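Local coordinates for putative uncharacterized protein (Streptococcus suis, PDB 4XZ7), which probably acts as a transglutaminase, forming amide cross-links through its transglutaminase-like domain, and serves as a homodimeric antiphagocytic virulence factor of the bacterium, at residues B[119-124]-B[144-149]; B[36-41]-B[45-50]; B[266-271]-B[294-299]; B[275-280]-B[372-377]. All blocks are in the same frame, centred on the assembly; numbering follows the deposited sequence.

Contact 1 (B[119-124]-B[144-149])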
loop_
_atom_site.group_PDB
_atom_site.type_symbol
_atom_site.label_atom_id
_atom_site.label_comp_id
_atom_site.label_asym_id
_atom_site.label_seq_id
_atom_site.Cartn_x
_atom_site.Cartn_y
_atom_site.Cartn_z
ATOM N N PRO B 119 14.610 -8.663 -0.809
ATOM C CA PRO B 119 15.405 -9.744 -1.412
ATOM C C PRO B 119 16.814 -9.918 -0.806
ATOM O O PRO B 119 17.574 -8.962 -0.696
ATOM C CB PRO B 119 15.470 -9.326 -2.882
ATOM C CG PRO B 119 14.107 -8.671 -3.107
ATOM C CD PRO B 119 13.872 -7.888 -1.824
ATOM N N LYS B 120 17.122 -11.131 -0.356
ATOM C CA LYS B 120 18.475 -11.461 0.078
ATOM C C LYS B 120 19.337 -11.930 -1.099
ATOM O O LYS B 120 18.825 -12.436 -2.111
ATOM C CB LYS B 120 18.440 -12.539 1.163
ATOM C CG LYS B 120 17.603 -12.149 2.374
ATOM C CD LYS B 120 17.905 -10.708 2.798
ATOM C CE LYS B 120 16.857 -10.147 3.760
ATOM N NZ LYS B 120 16.839 -10.866 5.064
ATOM N N ARG B 121 20.648 -11.770 -0.958
ATOM C CA ARG B 121 21.579 -12.224 -1.984
ATOM C C ARG B 121 22.575 -13.235 -1.408
ATOM O O ARG B 121 22.762 -13.318 -0.194
ATOM C CB ARG B 121 22.306 -11.018 -2.615
ATOM C CG ARG B 121 21.368 -10.113 -3.386
ATOM C CD ARG B 121 21.990 -8.804 -3.872
ATOM N NE ARG B 121 20.937 -7.805 -4.107
ATOM C CZ ARG B 121 20.648 -7.303 -5.298
ATOM N NH1 ARG B 121 21.346 -7.678 -6.363
ATOM N NH2 ARG B 121 19.677 -6.421 -5.426
ATOM N N ILE B 122 23.181 -14.030 -2.284
ATOM C CA ILE B 122 24.265 -14.922 -1.884
ATOM C C ILE B 122 25.489 -14.502 -2.690
ATOM O O ILE B 122 25.359 -14.058 -3.845
ATOM C CB ILE B 122 23.905 -16.425 -2.121
ATOM C CG1 ILE B 122 25.075 -17.348 -1.797
ATOM C CG2 ILE B 122 23.455 -16.683 -3.562
ATOM C CD1 ILE B 122 24.635 -18.784 -1.582
ATOM N N HIS B 123 26.665 -14.606 -2.075
ATOM C CA HIS B 123 27.903 -14.154 -2.699
ATOM C C HIS B 123 28.997 -15.208 -2.570
ATOM O O HIS B 123 28.964 -16.052 -1.677
ATOM C CB HIS B 123 28.396 -12.843 -2.073
ATOM C CG HIS B 123 27.306 -11.862 -1.766
ATOM N ND1 HIS B 123 26.853 -10.934 -2.683
ATOM C CD2 HIS B 123 26.594 -11.650 -0.634
ATOM C CE1 HIS B 123 25.904 -10.202 -2.129
ATOM N NE2 HIS B 123 25.724 -10.621 -0.884
ATOM N N ALA B 124 29.982 -15.152 -3.448
ATOM C CA ALA B 124 31.037 -16.150 -3.399
ATOM C C ALA B 124 32.264 -15.654 -4.139
ATOM O O ALA B 124 32.149 -14.864 -5.079
ATOM C CB ALA B 124 30.549 -17.476 -3.984
ATOM N N GLY B 144 10.584 -13.551 -8.952
ATOM C CA GLY B 144 11.840 -12.921 -9.334
ATOM C C GLY B 144 12.867 -13.108 -8.236
ATOM O O GLY B 144 12.557 -13.606 -7.150
ATOM N N THR B 145 14.104 -12.703 -8.510
ATOM C CA THR B 145 15.213 -12.909 -7.577
ATOM C C THR B 145 16.320 -12.008 -8.075
ATOM O O THR B 145 16.394 -11.726 -9.272
ATOM C CB THR B 145 15.679 -14.387 -7.516
ATOM O OG1 THR B 145 16.354 -14.640 -6.281
ATOM C CG2 THR B 145 16.633 -14.691 -8.649
ATOM N N ALA B 146 17.146 -11.504 -7.164
ATOM C CA ALA B 146 18.104 -10.476 -7.545
ATOM C C ALA B 146 18.989 -10.960 -8.696
ATOM O O ALA B 146 19.292 -12.155 -8.825
ATOM C CB ALA B 146 18.949 -10.065 -6.358
ATOM N N GLU B 147 19.413 -10.007 -9.504
ATOM C CA GLU B 147 20.154 -10.283 -10.723
ATOM C C GLU B 147 21.591 -10.667 -10.440
ATOM O O GLU B 147 22.094 -10.451 -9.330
ATOM C CB GLU B 147 20.104 -9.056 -11.628
ATOM C CG GLU B 147 18.670 -8.543 -11.820
ATOM C CD GLU B 147 17.743 -9.565 -12.491
ATOM O OE1 GLU B 147 16.624 -9.787 -11.961
ATOM O OE2 GLU B 147 18.129 -10.130 -13.551
ATOM N N ASN B 148 22.242 -11.231 -11.455
ATOM C CA ASN B 148 23.652 -11.585 -11.367
ATOM C C ASN B 148 24.509 -10.342 -11.349
ATOM O O ASN B 148 24.248 -9.410 -12.090
ATOM C CB ASN B 148 24.064 -12.452 -12.560
ATOM C CG ASN B 148 23.292 -13.750 -12.631
ATOM O OD1 ASN B 148 22.941 -14.342 -11.592
ATOM N ND2 ASN B 148 23.028 -14.214 -13.857
ATOM N N SER B 149 25.546 -10.314 -10.530
ATOM C CA SER B 149 26.521 -9.234 -10.681
ATOM C C SER B 149 27.818 -9.603 -10.022
ATOM O O SER B 149 27.884 -10.574 -9.280
ATOM C CB SER B 149 26.006 -7.925 -10.085
ATOM O OG SER B 149 25.796 -8.067 -8.708
HETATM O O HOH W 1 16.684 -12.100 -4.299
#

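Contact 2 (B[36-41]-B[45-50])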
loop_
_atom_site.group_PDB
_atom_site.type_symbol
_atom_site.label_atom_id
_atom_site.label_comp_id
_atom_site.label_asym_id
_atom_site.label_seq_id
_atom_site.Cartn_x
_atom_site.Cartn_y
_atom_site.Cartn_z
ATOM N N PHE B 36 35.432 8.023 2.006
ATOM C CA PHE B 36 35.516 6.663 1.491
ATOM C C PHE B 36 34.475 6.461 0.399
ATOM O O PHE B 36 33.361 6.970 0.524
ATOM C CB PHE B 36 35.276 5.644 2.613
ATOM C CG PHE B 36 36.273 5.712 3.755
ATOM C CD1 PHE B 36 37.398 4.904 3.755
ATOM C CD2 PHE B 36 36.057 6.547 4.847
ATOM C CE1 PHE B 36 38.313 4.942 4.816
ATOM C CE2 PHE B 36 36.959 6.595 5.915
ATOM C CZ PHE B 36 38.095 5.797 5.894
ATOM N N HIS B 37 34.792 5.721 -0.664
ATOM C CA HIS B 37 33.699 5.281 -1.528
ATOM C C HIS B 37 33.128 4.028 -0.901
ATOM O O HIS B 37 33.813 3.355 -0.127
ATOM C CB HIS B 37 34.138 5.013 -2.977
ATOM C CG HIS B 37 34.576 6.240 -3.700
ATOM N ND1 HIS B 37 34.154 7.505 -3.334
ATOM C CD2 HIS B 37 35.430 6.416 -4.738
ATOM C CE1 HIS B 37 34.717 8.399 -4.124
ATOM N NE2 HIS B 37 35.505 7.767 -4.981
ATOM N N VAL B 38 31.881 3.710 -1.214
ATOM C CA VAL B 38 31.268 2.523 -0.635
ATOM C C VAL B 38 30.550 1.702 -1.690
ATOM O O VAL B 38 29.679 2.214 -2.395
ATOM C CB VAL B 38 30.266 2.871 0.482
ATOM C CG1 VAL B 38 29.678 1.584 1.060
ATOM C CG2 VAL B 38 30.956 3.717 1.572
ATOM N N LEU B 39 30.935 0.432 -1.790
ATOM C CA LEU B 39 30.317 -0.517 -2.706
ATOM C C LEU B 39 29.430 -1.451 -1.927
ATOM O O LEU B 39 29.815 -1.939 -0.877
ATOM C CB LEU B 39 31.366 -1.329 -3.462
ATOM C CG LEU B 39 32.325 -0.511 -4.330
ATOM C CD1 LEU B 39 33.436 -1.393 -4.895
ATOM C CD2 LEU B 39 31.551 0.182 -5.445
ATOM N N LYS B 40 28.239 -1.704 -2.448
ATOM C CA LYS B 40 27.353 -2.684 -1.850
ATOM C C LYS B 40 27.279 -3.884 -2.775
ATOM O O LYS B 40 26.986 -3.744 -3.966
ATOM C CB LYS B 40 25.957 -2.101 -1.616
ATOM C CG LYS B 40 24.992 -3.091 -0.985
ATOM C CD LYS B 40 23.681 -2.426 -0.535
ATOM C CE LYS B 40 22.763 -3.455 0.149
ATOM N NZ LYS B 40 21.475 -2.891 0.650
ATOM N N LEU B 41 27.531 -5.061 -2.230
ATOM C CA LEU B 41 27.575 -6.264 -3.049
ATOM C C LEU B 41 26.212 -6.536 -3.643
ATOM O O LEU B 41 25.217 -6.618 -2.920
ATOM C CB LEU B 41 28.044 -7.457 -2.234
ATOM C CG LEU B 41 29.486 -7.449 -1.745
ATOM C CD1 LEU B 41 29.853 -8.825 -1.177
ATOM C CD2 LEU B 41 30.429 -7.049 -2.891
ATOM N N ASN B 45 25.856 0.573 -8.851
ATOM C CA ASN B 45 26.400 1.874 -8.479
ATOM C C ASN B 45 26.949 1.878 -7.061
ATOM O O ASN B 45 26.536 1.071 -6.245
ATOM C CB ASN B 45 25.315 2.937 -8.614
ATOM C CG ASN B 45 24.844 3.089 -10.038
ATOM O OD1 ASN B 45 25.651 3.278 -10.945
ATOM N ND2 ASN B 45 23.543 2.956 -10.250
ATOM N N ARG B 46 27.887 2.777 -6.778
ATOM C CA ARG B 46 28.366 2.962 -5.406
ATOM C C ARG B 46 27.174 3.231 -4.491
ATOM O O ARG B 46 26.266 3.968 -4.858
ATOM C CB ARG B 46 29.353 4.128 -5.304
ATOM C CG ARG B 46 30.711 3.937 -5.977
ATOM C CD ARG B 46 31.420 5.288 -6.196
ATOM N NE ARG B 46 31.744 5.487 -7.618
ATOM C CZ ARG B 46 31.166 6.382 -8.413
ATOM N NH1 ARG B 46 30.234 7.196 -7.944
ATOM N NH2 ARG B 46 31.518 6.470 -9.687
ATOM N N LEU B 47 27.168 2.614 -3.321
ATOM C CA LEU B 47 26.222 2.987 -2.274
ATOM C C LEU B 47 26.531 4.389 -1.742
ATOM O O LEU B 47 25.625 5.127 -1.386
ATOM C CB LEU B 47 26.262 1.980 -1.129
ATOM C CG LEU B 47 25.266 2.247 0.002
ATOM C CD1 LEU B 47 23.845 2.101 -0.520
ATOM C CD2 LEU B 47 25.530 1.284 1.143
ATOM N N GLY B 48 27.815 4.756 -1.707
ATOM C CA GLY B 48 28.222 6.077 -1.259
ATOM C C GLY B 48 29.447 6.565 -2.002
ATOM O O GLY B 48 30.330 5.775 -2.347
ATOM N N THR B 49 29.499 7.868 -2.273
ATOM C CA THR B 49 30.678 8.457 -2.878
ATOM C C THR B 49 31.206 9.519 -1.933
ATOM O O THR B 49 30.441 10.373 -1.461
ATOM C CB THR B 49 30.385 9.083 -4.258
ATOM O OG1 THR B 49 29.693 10.323 -4.089
ATOM C CG2 THR B 49 29.540 8.166 -5.087
ATOM N N LEU B 50 32.506 9.456 -1.646
ATOM C CA LEU B 50 33.133 10.387 -0.711
ATOM C C LEU B 50 32.395 10.415 0.643
ATOM O O LEU B 50 32.233 11.469 1.257
ATOM C CB LEU B 50 33.181 11.797 -1.321
ATOM C CG LEU B 50 33.989 11.978 -2.612
ATOM C CD1 LEU B 50 33.742 13.355 -3.184
ATOM C CD2 LEU B 50 35.486 11.767 -2.361
HETATM O O HOH W 2 27.757 -0.988 -5.317
#

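Contact 3 (B[266-271]-B[294-299])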
loop_
_atom_site.group_PDB
_atom_site.type_symbol
_atom_site.label_atom_id
_atom_site.label_comp_id
_atom_site.label_asym_id
_atom_site.label_seq_id
_atom_site.Cartn_x
_atom_site.Cartn_y
_atom_site.Cartn_z
ATOM N N GLY B 266 -8.086 19.006 -0.633
ATOM C CA GLY B 266 -6.808 19.561 -0.211
ATOM C C GLY B 266 -6.815 21.075 -0.114
ATOM O O GLY B 266 -6.549 21.647 0.946
ATOM N N PHE B 267 -7.123 21.733 -1.230
ATOM C CA PHE B 267 -7.300 23.188 -1.231
ATOM C C PHE B 267 -8.174 23.689 -0.080
ATOM O O PHE B 267 -7.807 24.625 0.614
ATOM C CB PHE B 267 -7.923 23.643 -2.541
ATOM C CG PHE B 267 -6.951 23.790 -3.673
ATOM C CD1 PHE B 267 -6.443 25.039 -4.003
ATOM C CD2 PHE B 267 -6.589 22.690 -4.442
ATOM C CE1 PHE B 267 -5.574 25.188 -5.070
ATOM C CE2 PHE B 267 -5.716 22.826 -5.516
ATOM C CZ PHE B 267 -5.211 24.076 -5.837
ATOM N N SER B 268 -9.332 23.068 0.113
ATOM C CA SER B 268 -10.299 23.525 1.112
ATOM C C SER B 268 -9.805 23.295 2.544
ATOM O O SER B 268 -10.091 24.092 3.446
ATOM C CB SER B 268 -11.655 22.829 0.917
ATOM O OG SER B 268 -12.179 23.058 -0.392
ATOM N N THR B 269 -9.068 22.209 2.762
ATOM C CA THR B 269 -8.550 21.914 4.105
ATOM C C THR B 269 -7.420 22.869 4.494
ATOM O O THR B 269 -7.380 23.389 5.615
ATOM C CB THR B 269 -8.048 20.471 4.202
ATOM O OG1 THR B 269 -9.121 19.570 3.879
ATOM C CG2 THR B 269 -7.505 20.185 5.595
ATOM N N THR B 270 -6.513 23.119 3.555
ATOM C CA THR B 270 -5.454 24.090 3.796
ATOM C C THR B 270 -6.049 25.487 4.005
ATOM O O THR B 270 -5.605 26.237 4.874
ATOM C CB THR B 270 -4.458 24.122 2.631
ATOM O OG1 THR B 270 -3.842 22.841 2.522
ATOM C CG2 THR B 270 -3.367 25.187 2.863
ATOM N N ALA B 271 -7.061 25.823 3.215
ATOM C CA ALA B 271 -7.698 27.127 3.348
ATOM C C ALA B 271 -8.416 27.262 4.688
ATOM O O ALA B 271 -8.328 28.295 5.331
ATOM C CB ALA B 271 -8.668 27.380 2.197
ATOM N N PRO B 294 -19.244 15.703 -7.593
ATOM C CA PRO B 294 -18.963 15.922 -6.174
ATOM C C PRO B 294 -17.796 16.900 -5.969
ATOM O O PRO B 294 -16.785 16.821 -6.668
ATOM C CB PRO B 294 -18.618 14.511 -5.664
ATOM C CG PRO B 294 -19.251 13.565 -6.690
ATOM C CD PRO B 294 -19.057 14.291 -7.974
ATOM N N HIS B 295 -17.941 17.823 -5.025
ATOM C CA HIS B 295 -16.960 18.873 -4.858
ATOM C C HIS B 295 -16.825 19.232 -3.385
ATOM O O HIS B 295 -17.621 18.786 -2.539
ATOM C CB HIS B 295 -17.359 20.099 -5.698
ATOM C CG HIS B 295 -16.258 21.101 -5.879
ATOM N ND1 HIS B 295 -15.078 20.802 -6.531
ATOM C CD2 HIS B 295 -16.159 22.398 -5.497
ATOM C CE1 HIS B 295 -14.305 21.877 -6.546
ATOM N NE2 HIS B 295 -14.934 22.853 -5.921
ATOM N N ALA B 296 -15.814 20.038 -3.079
ATOM C CA ALA B 296 -15.565 20.481 -1.707
ATOM C C ALA B 296 -15.120 21.930 -1.675
ATOM O O ALA B 296 -14.427 22.396 -2.585
ATOM C CB ALA B 296 -14.528 19.603 -1.040
ATOM N N THR B 297 -15.537 22.645 -0.635
ATOM C CA THR B 297 -15.232 24.064 -0.492
ATOM C C THR B 297 -15.010 24.372 0.990
ATOM O O THR B 297 -15.243 23.508 1.833
ATOM C CB THR B 297 -16.386 24.966 -1.025
ATOM O OG1 THR B 297 -17.587 24.685 -0.292
ATOM C CG2 THR B 297 -16.643 24.736 -2.517
ATOM N N ALA B 298 -14.582 25.592 1.318
ATOM C CA ALA B 298 -14.584 25.998 2.721
ATOM C C ALA B 298 -15.790 26.876 3.007
ATOM O O ALA B 298 -16.287 27.573 2.124
ATOM C CB ALA B 298 -13.318 26.734 3.090
ATOM N N ARG B 299 -16.266 26.812 4.244
ATOM C CA ARG B 299 -17.183 27.801 4.777
ATOM C C ARG B 299 -16.385 28.648 5.731
ATOM O O ARG B 299 -15.651 28.102 6.562
ATOM C CB ARG B 299 -18.346 27.146 5.478
ATOM C CG ARG B 299 -19.378 26.609 4.526
ATOM C CD ARG B 299 -20.729 27.162 4.891
ATOM N NE ARG B 299 -21.242 28.041 3.865
ATOM C CZ ARG B 299 -22.258 28.876 4.026
ATOM N NH1 ARG B 299 -22.631 29.624 3.008
ATOM N NH2 ARG B 299 -22.891 28.969 5.193
#

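Contact 4 (B[275-280]-B[372-377])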
loop_
_atom_site.group_PDB
_atom_site.type_symbol
_atom_site.label_atom_id
_atom_site.label_comp_id
_atom_site.label_asym_id
_atom_site.label_seq_id
_atom_site.Cartn_x
_atom_site.Cartn_y
_atom_site.Cartn_z
ATOM N N PHE B 275 -7.566 30.047 7.453
ATOM C CA PHE B 275 -8.563 31.037 7.836
ATOM C C PHE B 275 -8.797 31.051 9.342
ATOM O O PHE B 275 -9.056 32.103 9.928
ATOM C CB PHE B 275 -9.882 30.777 7.110
ATOM C CG PHE B 275 -9.814 31.027 5.625
ATOM C CD1 PHE B 275 -8.902 31.933 5.104
ATOM C CD2 PHE B 275 -10.658 30.358 4.755
ATOM C CE1 PHE B 275 -8.839 32.174 3.733
ATOM C CE2 PHE B 275 -10.599 30.590 3.377
ATOM C CZ PHE B 275 -9.686 31.497 2.872
ATOM N N ASN B 276 -8.731 29.875 9.961
ATOM C CA ASN B 276 -8.881 29.800 11.406
ATOM C C ASN B 276 -7.693 30.494 12.058
ATOM O O ASN B 276 -7.865 31.228 13.030
ATOM C CB ASN B 276 -9.016 28.352 11.886
ATOM C CG ASN B 276 -10.417 27.801 11.683
ATOM O OD1 ASN B 276 -11.400 28.521 11.821
ATOM N ND2 ASN B 276 -10.513 26.519 11.328
ATOM N N MET B 277 -6.495 30.286 11.516
ATOM C CA MET B 277 -5.327 31.013 11.996
ATOM C C MET B 277 -5.540 32.529 11.903
ATOM O O MET B 277 -5.141 33.276 12.796
ATOM C CB MET B 277 -4.083 30.612 11.208
ATOM C CG MET B 277 -3.550 29.220 11.545
ATOM S SD MET B 277 -2.163 28.725 10.513
ATOM C CE MET B 277 -0.979 30.024 10.854
ATOM N N LEU B 278 -6.182 32.971 10.825
ATOM C CA LEU B 278 -6.374 34.393 10.560
ATOM C C LEU B 278 -7.555 34.988 11.319
ATOM O O LEU B 278 -7.923 36.136 11.102
ATOM C CB LEU B 278 -6.567 34.620 9.057
ATOM C CG LEU B 278 -5.358 34.399 8.149
ATOM C CD1 LEU B 278 -5.777 34.299 6.679
ATOM C CD2 LEU B 278 -4.339 35.511 8.351
ATOM N N GLY B 279 -8.161 34.205 12.201
ATOM C CA GLY B 279 -9.302 34.683 12.959
ATOM C C GLY B 279 -10.596 34.615 12.172
ATOM O O GLY B 279 -11.566 35.282 12.511
ATOM N N LEU B 280 -10.621 33.806 11.119
ATOM C CA LEU B 280 -11.814 33.697 10.299
ATOM C C LEU B 280 -12.410 32.289 10.419
ATOM O O LEU B 280 -12.002 31.379 9.687
ATOM C CB LEU B 280 -11.480 34.016 8.841
ATOM C CG LEU B 280 -11.451 35.456 8.314
ATOM C CD1 LEU B 280 -11.616 36.481 9.418
ATOM C CD2 LEU B 280 -10.161 35.692 7.516
ATOM N N ASP B 372 -9.099 28.584 19.772
ATOM C CA ASP B 372 -9.700 27.315 20.189
ATOM C C ASP B 372 -10.106 26.475 18.987
ATOM O O ASP B 372 -9.983 25.251 19.014
ATOM C CB ASP B 372 -10.925 27.551 21.075
ATOM C CG ASP B 372 -10.559 27.994 22.467
ATOM O OD1 ASP B 372 -9.408 27.717 22.878
ATOM O OD2 ASP B 372 -11.419 28.612 23.140
ATOM N N LEU B 373 -10.585 27.133 17.929
ATOM C CA LEU B 373 -11.025 26.423 16.731
ATOM C C LEU B 373 -9.877 25.636 16.079
ATOM O O LEU B 373 -10.108 24.715 15.292
ATOM C CB LEU B 373 -11.633 27.403 15.723
ATOM C CG LEU B 373 -12.905 28.162 16.122
ATOM C CD1 LEU B 373 -13.461 28.930 14.926
ATOM C CD2 LEU B 373 -13.964 27.239 16.706
ATOM N N LEU B 374 -8.645 26.002 16.410
ATOM C CA LEU B 374 -7.463 25.314 15.898
ATOM C C LEU B 374 -7.189 23.972 16.593
ATOM O O LEU B 374 -6.439 23.141 16.065
ATOM C CB LEU B 374 -6.235 26.206 16.048
ATOM C CG LEU B 374 -6.134 27.410 15.129
ATOM C CD1 LEU B 374 -4.943 28.274 15.545
ATOM C CD2 LEU B 374 -5.978 26.925 13.680
ATOM N N LEU B 375 -7.766 23.796 17.786
ATOM C CA LEU B 375 -7.646 22.570 18.593
ATOM C C LEU B 375 -6.260 22.322 19.170
ATOM O O LEU B 375 -6.123 21.866 20.305
ATOM C CB LEU B 375 -8.050 21.332 17.780
ATOM C CG LEU B 375 -9.535 21.141 17.469
ATOM C CD1 LEU B 375 -9.796 19.691 17.046
ATOM C CD2 LEU B 375 -10.412 21.544 18.657
ATOM N N PHE B 376 -5.233 22.592 18.382
ATOM C CA PHE B 376 -3.875 22.270 18.783
ATOM C C PHE B 376 -2.938 23.244 18.108
ATOM O O PHE B 376 -3.296 23.833 17.097
ATOM C CB PHE B 376 -3.549 20.821 18.404
ATOM C CG PHE B 376 -2.122 20.410 18.662
ATOM C CD1 PHE B 376 -1.716 20.004 19.921
ATOM C CD2 PHE B 376 -1.200 20.383 17.629
ATOM C CE1 PHE B 376 -0.401 19.608 20.151
ATOM C CE2 PHE B 376 0.103 19.988 17.851
ATOM C CZ PHE B 376 0.505 19.603 19.112
ATOM N N ASN B 377 -1.747 23.412 18.667
ATOM C CA ASN B 377 -0.790 24.384 18.165
ATOM C C ASN B 377 -1.411 25.782 18.134
ATOM O O ASN B 377 -1.122 26.583 17.238
ATOM C CB ASN B 377 -0.293 23.977 16.775
ATOM C CG ASN B 377 1.028 24.614 16.429
ATOM O OD1 ASN B 377 1.737 25.090 17.312
ATOM N ND2 ASN B 377 1.364 24.642 15.143
#

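Contact 1 (B[119-124]-B[144-149])
Arg121 lays the flat end of its side chain across the methyl group of Ala146, and most of this small contact follows from that. Ala146 CB lies 3.3 Å above the guanidinium plane, over its centre; it comes within 3.4 Å of Arg121 CZ and equally close to Arg121 NH1. Further back the same methyl meets the aliphatic stem, 3.8 Å from Arg121 CG. With CG turned away from the carbonyl carbon (chi1 -66°) and the chain extended to NE, the stem runs past Ala146 CB and the guanidinium lies over it. The backbone of Glu147 comes only to the margin, its O 4.1 Å from Arg121 NH1 and oblique to the plane, without a bond. The planar cation is thus packed on carbon here, and it makes a cation-pi contact with Phe43.

Polar linkage between the backbones is left to water 1. It donates to Lys120 O at 3.1 Å and accepts from Ala146 N at 3.0 Å, bridging two peptide groups that do not meet directly. Pro119 adds a little cover beside this bridge. The 144-149 segment is held from elsewhere by Arg135, which donates to the carbonyl oxygens of both Thr145 and Ala146.

The arrangement is surface packing within a mixed beta sheet: strand 121-124 pairs antiparallel with strand 157-167, and the loop beneath Arg121 joins strands 143-144 and 149-152, which pair antiparallel with that same long strand.

Contact 2 (B[36-41]-B[45-50])
Val38 and Gly48 face each other as an antiparallel hydrogen-bonded pair, Val38 N giving its proton to Gly48 O at 2.8 Å and Gly48 N returning one to Val38 O at 3.2 Å. Val38 O is approached a second time, by Leu47 N, but that bond is weak because the angle at the hydrogen is only 123°. A side chain supplies the remaining direct bond: Leu50 N donates to His37 ND1 over 3.1 Å, nearly straight at 168° and in the plane of the ring. The imidazole lies alongside Leu50, and this bond helps to set the ring's rotation. Near the turn, water 2 accepts from Lys40 N and probably donates to Asn45 O.

Because Leu47 and Gly48 both lie opposite Val38, the hairpin of strands 36-40 and 48-51 carries a classic beta bulge. The extra residue sets Leu47 beside Val38, the two side chains pointing the same way with Val38 CG1 4.1 Å from Leu47 CB; helix 53-59 covers them, Leu56 touching Val38 and Phe59 touching Leu47.

His37 takes the packing of the other face. Arg46 CD sits over one face of its ring, 4.1 Å from His37 CG, with the guanidinium plane turned 42° from the imidazole. Leu50 CD2 reaches His37 CE1 at 3.9 Å, and Phe79, from strand 79-86, stacks on the ring. Two residues along the strand, Leu39 CD2 meets the stem of Arg46 at CG, 3.9 Å away.

Contact 3 (B[266-271]-B[294-299])
Ser268 points its short side chain from the helix straight at strand 294-299, and it makes nearly the whole contact. Its CB comes first, resting on the peptide that follows Thr297: Thr297 C is 3.7 Å from Ser268 CB. Beyond it, OG reaches the peptide before that residue, lying 3.2 Å from Thr297 CA and 3.2 Å from Ala296 O, though no hydrogen bond crosses to the strand. The hydroxyl is instead bonded to Cys264 O, one turn back in its own helix; chi1 of -58°, with OG beside the backbone N, swings it that way. The buried oxygen is therefore satisfied within the helix while its flank packs on strand backbone. Ala298 closes the other end, its CB 4.2 Å from Ser268 O.

With residues this small at the contact, the axes of the two segments come within 7.0 Å; they run nearly parallel, at 12°. Ala296 also touches Cys264, as does His295, whose NE2 is bonded to Asp310; this Cys-His-Asp grouping is consistent with the catalytic triad of the transglutaminase-like family. Helix 264-277 thus lies against the sheet, touching strand 294-302 through Ser268 and strand 282-288 through Thr269, which also packs on Gly142 of the second subunit.

Contact 4 (B[275-280]-B[372-377])
A Schellman motif ends helix 264-277, and on its last turn Asn276 and Met277 receive two leucines, Leu373 and Leu374, from the segment 372-377. In the motif Leu280 N bonds back to Phe275 O and Gly279 N to Asn276 O, with Gly279 at positive phi (81°) turning the chain out of the helix.

Leu374 carries most of the packing from its side. Its CD2 methyl is inserted against the helix, 3.8 Å from Asn276 CB and 4.0 Å from Met277 CG; the Leu374 and Met277 side chains cross at about a right angle. Leu373 meets the amide end of Asn276, also nearly at right angles, with Leu373 CD1 3.7 Å from Asn276 OD1. That oxygen faces a methyl here but has its hydrogen bond elsewhere, from Ala282 N at the start of the next strand, so the amide is held by the chain just beyond the helix end. Polar links between helix and segment come from Arg273, which donates to the carbonyl oxygens of Leu374 and Phe376.

The segment also borders the dimer partner: Leu373 and Leu375 pack on Leu137 of the second subunit, and the ring of Phe376 meets Phe107 of that subunit edge to face. The whole is a Schellman-capped C terminus of a helix of the transglutaminase-like region, packed by apolar side chains from a late loop and bordering the dimer interface.

Overall arrangement
From the N terminus the chain first closes contact 2, a beta hairpin within one mixed sheet, and then contact 1, which returns over 19 intervening residues, about half of them helical, within a second sheet. These two are in series, yet they touch: Leu41 packs on His123 and Arg121, joining the two sheets. On the opposite side of the chain's centre, about 46 to 54 Å away between centres, contacts 3 and 4 share helix 264-277. Their segments alternate along the sequence, so they cross: residues 294-299 come back to the helix after a short excursion, while 372-377 reach its end from 91 residues further on, past the remaining sheet strands.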